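Long-range contacts in uncharacterized protein YhfS (Escherichia coli, PDB 4J8L), which is of unknown function but carries pyridoxal 5'-phosphate covalently bound to a lysine and may have cysteine synthase activity: residues A[13-18]-A[242-247]; A[63-68]-A[181-186]; A[93-98]-A[113-118]; A[278-283]-A[339-344]. One frame throughout, in Å; residues are numbered along the deposited sequence.

Contact 1: A[13-18]-A[242-247]; sequences EAQQKQ and APVMHA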
loop_
_atom_site.group_PDB
_atom_site.type_symbol
_atom_site.label_atom_id
_atom_site.label_comp_id
_atom_site.label_asym_id
_atom_site.label_seq_id
_atom_site.Cartn_x
_atom_site.Cartn_y
_atom_site.Cartn_z
ATOM N N GLU A 13 10.603 15.126 6.363
ATOM C CA GLU A 13 10.187 14.780 5.002
ATOM C C GLU A 13 8.668 14.616 4.895
ATOM O O GLU A 13 8.047 15.027 3.908
ATOM C CB GLU A 13 10.904 13.508 4.510
ATOM C CG GLU A 13 12.386 13.712 4.250
ATOM C CD GLU A 13 13.140 12.412 4.123
ATOM O OE1 GLU A 13 12.692 11.389 4.691
ATOM O OE2 GLU A 13 14.188 12.413 3.446
ATOM N N ALA A 14 8.071 14.016 5.918
ATOM C CA ALA A 14 6.639 13.786 5.944
ATOM C C ALA A 14 5.853 15.095 5.987
ATOM O O ALA A 14 4.838 15.217 5.310
ATOM C CB ALA A 14 6.255 12.886 7.132
ATOM N N GLN A 15 6.325 16.063 6.776
ATOM C CA GLN A 15 5.691 17.383 6.825
ATOM C C GLN A 15 5.682 18.005 5.439
ATOM O O GLN A 15 4.699 18.618 5.023
ATOM C CB GLN A 15 6.446 18.336 7.753
ATOM C CG GLN A 15 6.363 18.031 9.224
ATOM C CD GLN A 15 6.950 19.162 10.058
ATOM O OE1 GLN A 15 6.403 19.532 11.087
ATOM N NE2 GLN A 15 8.070 19.720 9.603
ATOM N N GLN A 16 6.799 17.871 4.736
ATOM C CA GLN A 16 6.912 18.474 3.413
ATOM C C GLN A 16 5.918 17.856 2.435
ATOM O O GLN A 16 5.353 18.557 1.601
ATOM C CB GLN A 16 8.344 18.389 2.886
ATOM C CG GLN A 16 9.314 19.268 3.670
ATOM C CD GLN A 16 8.920 20.737 3.641
ATOM O OE1 GLN A 16 8.516 21.266 2.605
ATOM N NE2 GLN A 16 9.033 21.402 4.787
ATOM N N LYS A 17 5.682 16.553 2.553
ATOM C CA LYS A 17 4.677 15.902 1.717
ATOM C C LYS A 17 3.277 16.378 2.076
ATOM O O LYS A 17 2.441 16.600 1.190
ATOM C CB LYS A 17 4.753 14.372 1.824
ATOM C CG LYS A 17 5.873 13.784 0.998
ATOM C CD LYS A 17 5.579 12.356 0.583
ATOM C CE LYS A 17 6.724 11.812 -0.245
ATOM N NZ LYS A 17 6.893 12.501 -1.557
ATOM N N GLN A 18 3.030 16.534 3.374
ATOM C CA GLN A 18 1.751 17.049 3.848
ATOM C C GLN A 18 1.542 18.450 3.264
ATOM O O GLN A 18 0.486 18.741 2.697
ATOM C CB GLN A 18 1.720 17.127 5.372
ATOM C CG GLN A 18 0.451 17.776 5.923
ATOM C CD GLN A 18 0.535 18.008 7.417
ATOM O OE1 GLN A 18 1.052 17.164 8.153
ATOM N NE2 GLN A 18 0.048 19.163 7.880
ATOM N N ALA A 242 -1.908 11.383 6.600
ATOM C CA ALA A 242 -1.121 10.155 6.444
ATOM C C ALA A 242 0.403 10.272 6.635
ATOM O O ALA A 242 0.979 9.486 7.395
ATOM C CB ALA A 242 -1.465 9.440 5.129
ATOM N N PRO A 243 1.063 11.233 5.961
ATOM C CA PRO A 243 2.525 11.158 6.029
ATOM C C PRO A 243 3.094 11.382 7.426
ATOM O O PRO A 243 3.921 10.578 7.863
ATOM C CB PRO A 243 3.004 12.215 5.013
ATOM C CG PRO A 243 1.825 13.077 4.735
ATOM C CD PRO A 243 0.600 12.250 4.998
ATOM N N VAL A 244 2.643 12.411 8.141
ATOM C CA VAL A 244 3.217 12.669 9.454
ATOM C C VAL A 244 2.880 11.553 10.449
ATOM O O VAL A 244 3.745 11.132 11.223
ATOM C CB VAL A 244 2.804 14.061 10.000
ATOM C CG1 VAL A 244 3.140 14.194 11.477
ATOM C CG2 VAL A 244 3.492 15.164 9.203
HETATM N N MSE A 245 1.644 11.059 10.420
HETATM C CA MSE A 245 1.266 10.016 11.377
HETATM C C MSE A 245 2.045 8.735 11.105
HETATM O O MSE A 245 2.438 8.031 12.033
HETATM C CB MSE A 245 -0.243 9.792 11.395
HETATM C CG MSE A 245 -1.007 11.105 11.668
HETATM SE SE MSE A 245 -0.676 11.868 13.446
HETATM C CE MSE A 245 -1.194 10.247 14.321
ATOM N N HIS A 246 2.325 8.458 9.840
ATOM C CA HIS A 246 3.146 7.296 9.553
ATOM C C HIS A 246 4.624 7.488 9.880
ATOM O O HIS A 246 5.302 6.530 10.242
ATOM C CB HIS A 246 2.904 6.791 8.126
ATOM C CG HIS A 246 1.653 5.989 8.009
ATOM N ND1 HIS A 246 1.550 4.711 8.519
ATOM C CD2 HIS A 246 0.432 6.297 7.509
ATOM C CE1 HIS A 246 0.328 4.255 8.307
ATOM N NE2 HIS A 246 -0.369 5.197 7.691
ATOM N N ALA A 247 5.120 8.718 9.781
ATOM C CA ALA A 247 6.503 8.983 10.159
ATOM C C ALA A 247 6.637 8.792 11.659
ATOM O O ALA A 247 7.651 8.304 12.140
ATOM C CB ALA A 247 6.918 10.380 9.766
HETATM O O HOH W 1 0.707 14.500 7.639
#

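Contact 2: A[63-68]-A[181-186]; sequences FHAQAA and IGCECG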
loop_
_atom_site.group_PDB
_atom_site.type_symbol
_atom_site.label_atom_id
_atom_site.label_comp_id
_atom_site.label_asym_id
_atom_site.label_seq_id
_atom_site.Cartn_x
_atom_site.Cartn_y
_atom_site.Cartn_z
ATOM N N PHE A 63 0.955 13.852 -6.771
ATOM C CA PHE A 63 1.804 12.708 -7.105
ATOM C C PHE A 63 2.479 12.827 -8.472
ATOM O O PHE A 63 2.859 11.825 -9.074
ATOM C CB PHE A 63 1.030 11.390 -6.963
ATOM C CG PHE A 63 0.613 11.086 -5.545
ATOM C CD1 PHE A 63 1.561 10.728 -4.597
ATOM C CD2 PHE A 63 -0.721 11.131 -5.165
ATOM C CE1 PHE A 63 1.197 10.443 -3.294
ATOM C CE2 PHE A 63 -1.096 10.839 -3.861
ATOM C CZ PHE A 63 -0.133 10.500 -2.921
ATOM N N HIS A 64 2.626 14.063 -8.943
ATOM C CA HIS A 64 3.438 14.374 -10.118
ATOM C C HIS A 64 3.019 13.571 -11.339
ATOM O O HIS A 64 3.852 13.047 -12.082
ATOM C CB HIS A 64 4.918 14.183 -9.787
ATOM C CG HIS A 64 5.351 14.948 -8.576
ATOM N ND1 HIS A 64 5.418 14.384 -7.321
ATOM C CD2 HIS A 64 5.695 16.249 -8.421
ATOM C CE1 HIS A 64 5.806 15.299 -6.449
ATOM N NE2 HIS A 64 5.986 16.437 -7.094
ATOM N N ALA A 65 1.709 13.489 -11.533
ATOM C CA ALA A 65 1.126 12.713 -12.611
ATOM C C ALA A 65 0.227 13.594 -13.465
ATOM O O ALA A 65 -0.158 14.690 -13.059
ATOM C CB ALA A 65 0.332 11.537 -12.045
ATOM N N GLN A 66 -0.096 13.109 -14.655
ATOM C CA GLN A 66 -0.955 13.846 -15.562
ATOM C C GLN A 66 -2.405 13.870 -15.093
ATOM O O GLN A 66 -3.109 14.871 -15.276
ATOM C CB GLN A 66 -0.882 13.221 -16.940
ATOM C CG GLN A 66 0.467 13.416 -17.602
ATOM C CD GLN A 66 0.526 12.827 -18.987
ATOM O OE1 GLN A 66 -0.268 11.959 -19.339
ATOM N NE2 GLN A 66 1.465 13.308 -19.794
ATOM N N ALA A 67 -2.846 12.769 -14.495
ATOM C CA ALA A 67 -4.262 12.592 -14.201
ATOM C C ALA A 67 -4.493 11.572 -13.088
ATOM O O ALA A 67 -3.584 10.838 -12.698
ATOM C CB ALA A 67 -5.004 12.171 -15.458
ATOM N N ALA A 68 -5.719 11.538 -12.576
ATOM C CA ALA A 68 -6.101 10.531 -11.593
ATOM C C ALA A 68 -7.588 10.211 -11.669
ATOM O O ALA A 68 -8.389 11.014 -12.148
ATOM C CB ALA A 68 -5.731 10.985 -10.179
ATOM N N ILE A 181 6.129 7.130 -5.080
ATOM C CA ILE A 181 5.318 5.994 -5.510
ATOM C C ILE A 181 5.543 5.739 -7.000
ATOM O O ILE A 181 6.240 6.504 -7.660
ATOM C CB ILE A 181 3.820 6.161 -5.177
ATOM C CG1 ILE A 181 3.194 7.337 -5.925
ATOM C CG2 ILE A 181 3.634 6.391 -3.679
ATOM C CD1 ILE A 181 1.668 7.366 -5.803
ATOM N N GLY A 182 4.960 4.665 -7.524
ATOM C CA GLY A 182 5.262 4.207 -8.881
ATOM C C GLY A 182 5.186 5.282 -9.956
ATOM O O GLY A 182 6.122 5.446 -10.739
ATOM N N CYS A 183 4.084 6.027 -9.997
ATOM C CA CYS A 183 3.913 7.044 -11.039
ATOM C C CYS A 183 4.896 8.204 -10.904
ATOM O O CYS A 183 5.012 9.026 -11.813
ATOM C CB CYS A 183 2.476 7.578 -11.069
ATOM S SG CYS A 183 1.959 8.458 -9.585
ATOM N N GLU A 184 5.592 8.277 -9.774
ATOM C CA GLU A 184 6.581 9.327 -9.558
ATOM C C GLU A 184 7.984 8.868 -9.926
ATOM O O GLU A 184 8.921 9.666 -9.931
ATOM C CB GLU A 184 6.567 9.801 -8.102
ATOM C CG GLU A 184 5.221 10.333 -7.646
ATOM C CD GLU A 184 5.227 10.777 -6.195
ATOM O OE1 GLU A 184 5.443 9.922 -5.305
ATOM O OE2 GLU A 184 5.017 11.984 -5.948
ATOM N N CYS A 185 8.137 7.583 -10.229
ATOM C CA CYS A 185 9.459 7.077 -10.585
ATOM C C CYS A 185 9.455 6.098 -11.763
ATOM O O CYS A 185 10.284 5.182 -11.835
ATOM C CB CYS A 185 10.169 6.479 -9.362
ATOM S SG CYS A 185 9.361 5.049 -8.584
ATOM N N GLY A 186 8.528 6.298 -12.694
ATOM C CA GLY A 186 8.588 5.576 -13.951
ATOM C C GLY A 186 7.371 4.794 -14.411
ATOM O O GLY A 186 7.288 4.422 -15.581
HETATM O O HOH W 2 3.698 10.658 -13.742
#

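Contact 3: A[93-98]-A[113-118]; sequences LLVHDA and LTLITV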
loop_
_atom_site.group_PDB
_atom_site.type_symbol
_atom_site.label_atom_id
_atom_site.label_comp_id
_atom_site.label_asym_id
_atom_site.label_seq_id
_atom_site.Cartn_x
_atom_site.Cartn_y
_atom_site.Cartn_z
ATOM N N LEU A 93 0.959 -10.689 -19.241
ATOM C CA LEU A 93 1.337 -9.788 -18.156
ATOM C C LEU A 93 2.602 -10.280 -17.469
ATOM O O LEU A 93 2.679 -11.429 -17.035
ATOM C CB LEU A 93 0.202 -9.682 -17.129
ATOM C CG LEU A 93 0.516 -8.841 -15.889
ATOM C CD1 LEU A 93 0.581 -7.348 -16.242
ATOM C CD2 LEU A 93 -0.498 -9.096 -14.773
ATOM N N LEU A 94 3.600 -9.411 -17.379
ATOM C CA LEU A 94 4.822 -9.751 -16.665
ATOM C C LEU A 94 4.662 -9.496 -15.161
ATOM O O LEU A 94 4.210 -8.425 -14.743
ATOM C CB LEU A 94 6.000 -8.947 -17.207
ATOM C CG LEU A 94 7.346 -9.240 -16.543
ATOM C CD1 LEU A 94 7.989 -10.477 -17.153
ATOM C CD2 LEU A 94 8.282 -8.049 -16.642
ATOM N N VAL A 95 5.027 -10.490 -14.356
ATOM C CA VAL A 95 5.037 -10.349 -12.906
ATOM C C VAL A 95 6.333 -10.892 -12.303
ATOM O O VAL A 95 7.060 -11.675 -12.932
ATOM C CB VAL A 95 3.834 -11.066 -12.226
ATOM C CG1 VAL A 95 2.517 -10.437 -12.649
ATOM C CG2 VAL A 95 3.848 -12.547 -12.552
ATOM N N HIS A 96 6.605 -10.462 -11.076
ATOM C CA HIS A 96 7.781 -10.889 -10.329
ATOM C C HIS A 96 7.650 -12.350 -9.887
ATOM O O HIS A 96 6.539 -12.852 -9.708
ATOM C CB HIS A 96 7.941 -9.962 -9.121
ATOM C CG HIS A 96 9.039 -10.345 -8.175
ATOM N ND1 HIS A 96 10.293 -10.733 -8.595
ATOM C CD2 HIS A 96 9.072 -10.367 -6.821
ATOM C CE1 HIS A 96 11.048 -10.990 -7.541
ATOM N NE2 HIS A 96 10.330 -10.775 -6.452
ATOM N N ASP A 97 8.787 -13.023 -9.722
ATOM C CA ASP A 97 8.825 -14.414 -9.264
ATOM C C ASP A 97 8.627 -14.498 -7.756
ATOM O O ASP A 97 9.574 -14.717 -7.001
ATOM C CB ASP A 97 10.146 -15.074 -9.678
ATOM C CG ASP A 97 10.167 -16.576 -9.422
ATOM O OD1 ASP A 97 9.117 -17.158 -9.074
ATOM O OD2 ASP A 97 11.247 -17.182 -9.588
ATOM N N ALA A 98 7.378 -14.319 -7.340
ATOM C CA ALA A 98 6.991 -14.303 -5.933
ATOM C C ALA A 98 5.467 -14.351 -5.905
ATOM O O ALA A 98 4.827 -14.081 -6.919
ATOM C CB ALA A 98 7.498 -13.030 -5.262
ATOM N N LEU A 113 -5.575 -13.700 -18.402
ATOM C CA LEU A 113 -4.238 -13.277 -18.794
ATOM C C LEU A 113 -3.253 -14.430 -18.709
ATOM O O LEU A 113 -3.414 -15.343 -17.900
ATOM C CB LEU A 113 -3.750 -12.143 -17.894
ATOM C CG LEU A 113 -4.609 -10.882 -17.841
ATOM C CD1 LEU A 113 -3.955 -9.832 -16.949
ATOM C CD2 LEU A 113 -4.827 -10.344 -19.245
ATOM N N THR A 114 -2.230 -14.368 -19.550
ATOM C CA THR A 114 -1.107 -15.285 -19.475
ATOM C C THR A 114 -0.013 -14.599 -18.674
ATOM O O THR A 114 0.365 -13.472 -18.984
ATOM C CB THR A 114 -0.575 -15.606 -20.872
ATOM O OG1 THR A 114 -1.575 -16.325 -21.605
ATOM C CG2 THR A 114 0.687 -16.453 -20.788
ATOM N N LEU A 115 0.480 -15.260 -17.635
ATOM C CA LEU A 115 1.536 -14.671 -16.814
ATOM C C LEU A 115 2.928 -15.045 -17.317
ATOM O O LEU A 115 3.198 -16.199 -17.668
ATOM C CB LEU A 115 1.389 -15.080 -15.350
ATOM C CG LEU A 115 0.136 -14.574 -14.645
ATOM C CD1 LEU A 115 0.180 -14.919 -13.160
ATOM C CD2 LEU A 115 -0.018 -13.074 -14.848
ATOM N N ILE A 116 3.802 -14.046 -17.360
ATOM C CA ILE A 116 5.213 -14.257 -17.646
ATOM C C ILE A 116 5.960 -13.856 -16.386
ATOM O O ILE A 116 5.811 -12.736 -15.902
ATOM C CB ILE A 116 5.693 -13.370 -18.802
ATOM C CG1 ILE A 116 4.898 -13.663 -20.073
ATOM C CG2 ILE A 116 7.182 -13.556 -19.034
ATOM C CD1 ILE A 116 5.214 -12.713 -21.213
ATOM N N THR A 117 6.760 -14.769 -15.856
ATOM C CA THR A 117 7.386 -14.564 -14.560
ATOM C C THR A 117 8.898 -14.405 -14.697
ATOM O O THR A 117 9.530 -15.100 -15.487
ATOM C CB THR A 117 7.080 -15.755 -13.640
ATOM O OG1 THR A 117 5.664 -15.848 -13.438
ATOM C CG2 THR A 117 7.749 -15.590 -12.310
ATOM N N VAL A 118 9.467 -13.483 -13.927
ATOM C CA VAL A 118 10.915 -13.309 -13.867
ATOM C C VAL A 118 11.282 -12.701 -12.511
ATOM O O VAL A 118 10.467 -12.019 -11.888
ATOM C CB VAL A 118 11.428 -12.414 -15.022
ATOM C CG1 VAL A 118 10.899 -10.993 -14.869
ATOM C CG2 VAL A 118 12.956 -12.425 -15.082
#

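Contact 4: A[278-283]-A[339-344]; sequences SKVLIV and RINPNR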
loop_
_atom_site.group_PDB
_atom_site.type_symbol
_atom_site.label_atom_id
_atom_site.label_comp_id
_atom_site.label_asym_id
_atom_site.label_seq_id
_atom_site.Cartn_x
_atom_site.Cartn_y
_atom_site.Cartn_z
ATOM N N SER A 278 3.164 -4.571 4.651
ATOM C CA SER A 278 3.438 -3.230 5.146
ATOM C C SER A 278 4.611 -3.331 6.108
ATOM O O SER A 278 4.905 -4.409 6.616
ATOM C CB SER A 278 2.216 -2.637 5.859
ATOM O OG SER A 278 2.411 -1.251 6.130
ATOM N N LYS A 279 5.283 -2.213 6.359
ATOM C CA LYS A 279 6.457 -2.223 7.220
ATOM C C LYS A 279 6.017 -2.371 8.678
ATOM O O LYS A 279 5.311 -1.516 9.221
ATOM C CB LYS A 279 7.294 -0.962 6.986
ATOM C CG LYS A 279 8.700 -0.983 7.564
ATOM C CD LYS A 279 9.502 0.193 7.018
ATOM C CE LYS A 279 10.857 0.310 7.690
ATOM N NZ LYS A 279 11.636 1.488 7.183
ATOM N N VAL A 280 6.412 -3.489 9.286
ATOM C CA VAL A 280 5.981 -3.886 10.622
ATOM C C VAL A 280 7.126 -4.605 11.331
ATOM O O VAL A 280 8.186 -4.843 10.741
ATOM C CB VAL A 280 4.791 -4.879 10.562
ATOM C CG1 VAL A 280 3.567 -4.217 9.945
ATOM C CG2 VAL A 280 5.179 -6.132 9.786
ATOM N N LEU A 281 6.915 -4.954 12.595
ATOM C CA LEU A 281 7.875 -5.776 13.321
ATOM C C LEU A 281 7.517 -7.255 13.266
ATOM O O LEU A 281 6.346 -7.631 13.368
ATOM C CB LEU A 281 7.965 -5.363 14.795
ATOM C CG LEU A 281 9.109 -4.399 15.091
ATOM C CD1 LEU A 281 8.656 -2.980 14.812
ATOM C CD2 LEU A 281 9.630 -4.558 16.506
ATOM N N ILE A 282 8.527 -8.096 13.100
ATOM C CA ILE A 282 8.342 -9.530 13.266
ATOM C C ILE A 282 9.084 -9.961 14.513
ATOM O O ILE A 282 10.301 -9.807 14.614
ATOM C CB ILE A 282 8.854 -10.316 12.065
ATOM C CG1 ILE A 282 7.997 -9.991 10.846
ATOM C CG2 ILE A 282 8.817 -11.811 12.354
ATOM C CD1 ILE A 282 8.693 -10.224 9.559
ATOM N N VAL A 283 8.338 -10.494 15.469
ATOM C CA VAL A 283 8.899 -10.844 16.768
ATOM C C VAL A 283 8.815 -12.344 16.989
ATOM O O VAL A 283 7.734 -12.922 16.921
ATOM C CB VAL A 283 8.152 -10.130 17.888
ATOM C CG1 VAL A 283 8.745 -10.486 19.232
ATOM C CG2 VAL A 283 8.211 -8.608 17.674
ATOM N N ARG A 339 3.430 -10.883 13.998
ATOM C CA ARG A 339 3.605 -9.550 13.422
ATOM C C ARG A 339 3.027 -8.497 14.359
ATOM O O ARG A 339 1.972 -8.704 14.953
ATOM C CB ARG A 339 2.901 -9.431 12.068
ATOM C CG ARG A 339 3.657 -10.072 10.908
ATOM C CD ARG A 339 2.915 -9.877 9.585
ATOM N NE ARG A 339 1.674 -10.649 9.533
ATOM C CZ ARG A 339 0.852 -10.687 8.489
ATOM N NH1 ARG A 339 1.129 -9.992 7.387
ATOM N NH2 ARG A 339 -0.254 -11.418 8.542
ATOM N N ILE A 340 3.721 -7.369 14.478
ATOM C CA ILE A 340 3.192 -6.230 15.228
ATOM C C ILE A 340 3.225 -4.967 14.381
ATOM O O ILE A 340 4.291 -4.565 13.909
ATOM C CB ILE A 340 3.988 -5.956 16.515
ATOM C CG1 ILE A 340 3.928 -7.156 17.454
ATOM C CG2 ILE A 340 3.399 -4.741 17.260
ATOM C CD1 ILE A 340 4.736 -6.957 18.717
ATOM N N ASN A 341 2.054 -4.366 14.177
ATOM C CA ASN A 341 1.965 -3.057 13.530
ATOM C C ASN A 341 1.538 -2.080 14.614
ATOM O O ASN A 341 0.393 -2.119 15.073
ATOM C CB ASN A 341 0.943 -3.094 12.400
ATOM C CG ASN A 341 0.933 -1.812 11.571
ATOM O OD1 ASN A 341 1.222 -0.730 12.077
ATOM N ND2 ASN A 341 0.593 -1.938 10.290
ATOM N N PRO A 342 2.463 -1.217 15.049
ATOM C CA PRO A 342 2.156 -0.317 16.170
ATOM C C PRO A 342 0.973 0.623 15.924
ATOM O O PRO A 342 0.430 1.149 16.892
ATOM C CB PRO A 342 3.439 0.504 16.315
ATOM C CG PRO A 342 4.518 -0.393 15.769
ATOM C CD PRO A 342 3.861 -1.072 14.599
ATOM N N ASN A 343 0.596 0.852 14.668
ATOM C CA ASN A 343 -0.455 1.814 14.385
ATOM C C ASN A 343 -0.162 3.140 15.092
ATOM O O ASN A 343 0.932 3.668 14.934
ATOM C CB ASN A 343 -1.843 1.250 14.710
ATOM C CG ASN A 343 -2.265 0.160 13.726
ATOM O OD1 ASN A 343 -1.990 0.259 12.531
ATOM N ND2 ASN A 343 -2.930 -0.879 14.224
ATOM N N ARG A 344 -1.092 3.642 15.901
ATOM C CA ARG A 344 -0.918 4.966 16.511
ATOM C C ARG A 344 -0.291 4.911 17.910
ATOM O O ARG A 344 -0.158 5.955 18.570
ATOM C CB ARG A 344 -2.256 5.716 16.597
ATOM C CG ARG A 344 -3.066 5.746 15.301
ATOM C CD ARG A 344 -2.565 6.798 14.301
ATOM N NE ARG A 344 -1.269 6.469 13.692
ATOM C CZ ARG A 344 -1.076 5.526 12.774
ATOM N NH1 ARG A 344 0.139 5.328 12.283
ATOM N NH2 ARG A 344 -2.083 4.770 12.356
#

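Contact 1: A[13-18]-A[242-247]
A water bridges Gln18 and Val244, donating to Gln18 OE1 at 2.7 Å and accepting from Val244 N at 2.9 Å. The two residues belong to an antiparallel helix pair, the N-terminal helix 11-28 against the long helix 229-261, whose local axes run at 166° and approach to 7.8 Å. The water sits where helix 229-261 is kinked: Pro243 has no N-H, and Val244 N, which makes no bond to the preceding turn, gives to the water instead. Gln18 reaches it with an extended chain whose CG stands opposite the backbone N (chi1 175°), and Gln18 OE1 also lies 3.3 Å from Val244 CG2.

Beside this polar link the helices meet through small side chains. Ala14 CB points into the neighbouring helix, 3.4 Å from Pro243 O, and also touches Ala247 CB at 3.7 Å. Lys17 lends its CB to Pro243 while its ammonium leaves the interface to bond the carbonyl of Ala179. Pro243 CB sits 3.5 Å from Ala14 O, and Pro243 CG rests against Gln18 N.

Contact 2: A[63-68]-A[181-186]
The chain leaves a helix at Phe63 and turns through His64, whose positive phi of 55° marks it as the C-prime residue of a Schellman motif, to pass the short 3-10 turn 182-184 with His64 CA 6.0 Å from Glu184 CA. Glu184 carries the polar side of the contact. Glu184 OE2 accepts from His64 ND1 at 2.8 Å; the oxygen lies in the plane of the imidazole, while the donor meets it on the anti side, somewhat out of the carboxylate plane. The other oxygen, Glu184 OE1, takes the backbone N of Ile181 at 2.9 Å through its anti lone pair. With one bond on each oxygen the carboxylate's rotation is largely fixed, and the histidine would probably favour its negative charge. The extended glutamate chain runs close past the helix end, Glu184 CG lying 3.1 Å from Phe63 O.

This joins the connection between helix 50-62 and edge strand 67-72 to the loop that enters strand 189-193, within the domain whose sequence resembles class I and II aminotransferases. An apolar layer adjoins the polar pair. Ile181 CD1 sits over one face of the Phe63 ring, a CH-pi contact 4.0 Å from the centroid, whereas Glu184 OE2 approaches the ring's edge. Val207 of the neighbouring strand also touches Phe63 and Cys183. With chi1 at 64°, Cys183 SG is placed between its own backbone N and carbonyl carbon and reaches Phe63 CB at 4.0 Å. At the other border a water donates to both His64 O and Cys183 O.

Contact 3: A[93-98]-A[113-118]
Backbone hydrogen bonds join Leu93-Asp97 to Thr114-Val118 in the staggered pattern of parallel strands. Leu93 N gives to Thr114 O at 2.9 Å, Leu93 O receives Ile116 N, and Val95 N gives to Ile116 O at 2.8 Å. The ladder slackens toward the C-terminal end, where Val118 N to Val95 O stretches to 3.2 Å and the bond from Asp97 N to Val118 O is weak. CA-H...O contacts fill in between, among them Leu94 CA to Ile116 O at 3.2 Å.

The strands belong to a beta-alpha-beta unit: helix 102-111 makes the crossover, and strand 114-118 forms the outer edge of the seven-stranded sheet.

Apolar contacts differ by face. Leu93 and Leu115 lie side by side, CD2 to CD2 at 4.0 Å, on the face packed by Ile108 of the crossover helix. On the other face Leu94 CD1 touches both Ile116 CG2 and Val118 CG1 at 3.7 Å. Helix 123-133 packs here, Leu126 on Leu94 and Val129 on Ile116 and Val118.

At the C-terminal ends of the strands, chi1 of -62° sets Thr117 OG1 beside the backbone N and CG2 opposite it, and Thr117 CG2 presses on Asp97 CA at 3.4 Å. His96 ND1 bonds Phe120 N, just past strand 114-118, and NE2 bonds Asp149 OD1.

Contact 4: A[278-283]-A[339-344]
Val280 chi1 of -64° puts CG1 beside its own backbone N, and Asn341, with CG set opposite its N (chi1 -173°), swings its amide past that methyl, so the two side chains cross at about a right angle. Val280 CG1 lies 3.8 Å from both CB and ND2 of Asn341. The amide makes two further bonds: Asn341 OD1 accepts from Asn343 N at 3.1 Å, an Asx turn that bends the chain just beyond the strand, and ND2 bonds Glu310 OE2, which is also hydrogen-bonded to Ser278 OG.

Next to this pair the two strands run antiparallel. Leu281 and Ile340 form a hydrogen-bonded pair, Leu281 N to Ile340 O at 3.0 Å and Ile340 N to Leu281 O at 2.9 Å, and Ile282 and Arg339 form the non-hydrogen-bonded pair that follows. Strands 279-285 and 337-341 are the two central strands of the four-stranded antiparallel sheet of the C-terminal domain.

Leu281 and Ile340 share one face, where Val283 CG2 meets Ile340 CD1 at 4.0 Å and Leu281 packs on helix 229-261. The opposite face holds Ile282 and Arg339; the guanidinium leads away from Ile282 to bond the carbonyls of Ala276 and Arg321.

In the fold
From the N terminus, helix 11-28 opens the widest loop, which contact 1 closes more than 220 residues later on helix 229-261. Nested within it, contact 2 links residues 63-68 to the turn before strand 189-193, and inside that loop contact 3 closes a short beta-alpha-beta excursion. Contacts 2 and 3 both reach the seven-stranded sheet, with centres about 23 Å apart. Contact 4 follows in series, pairing strands of the separate C-terminal sheet. Helix 229-261, which carries one side of contact 1, also meets Arg344 of contact 4 through Met245 and His246, while contact 3 lies across the chain's centre from contact 1.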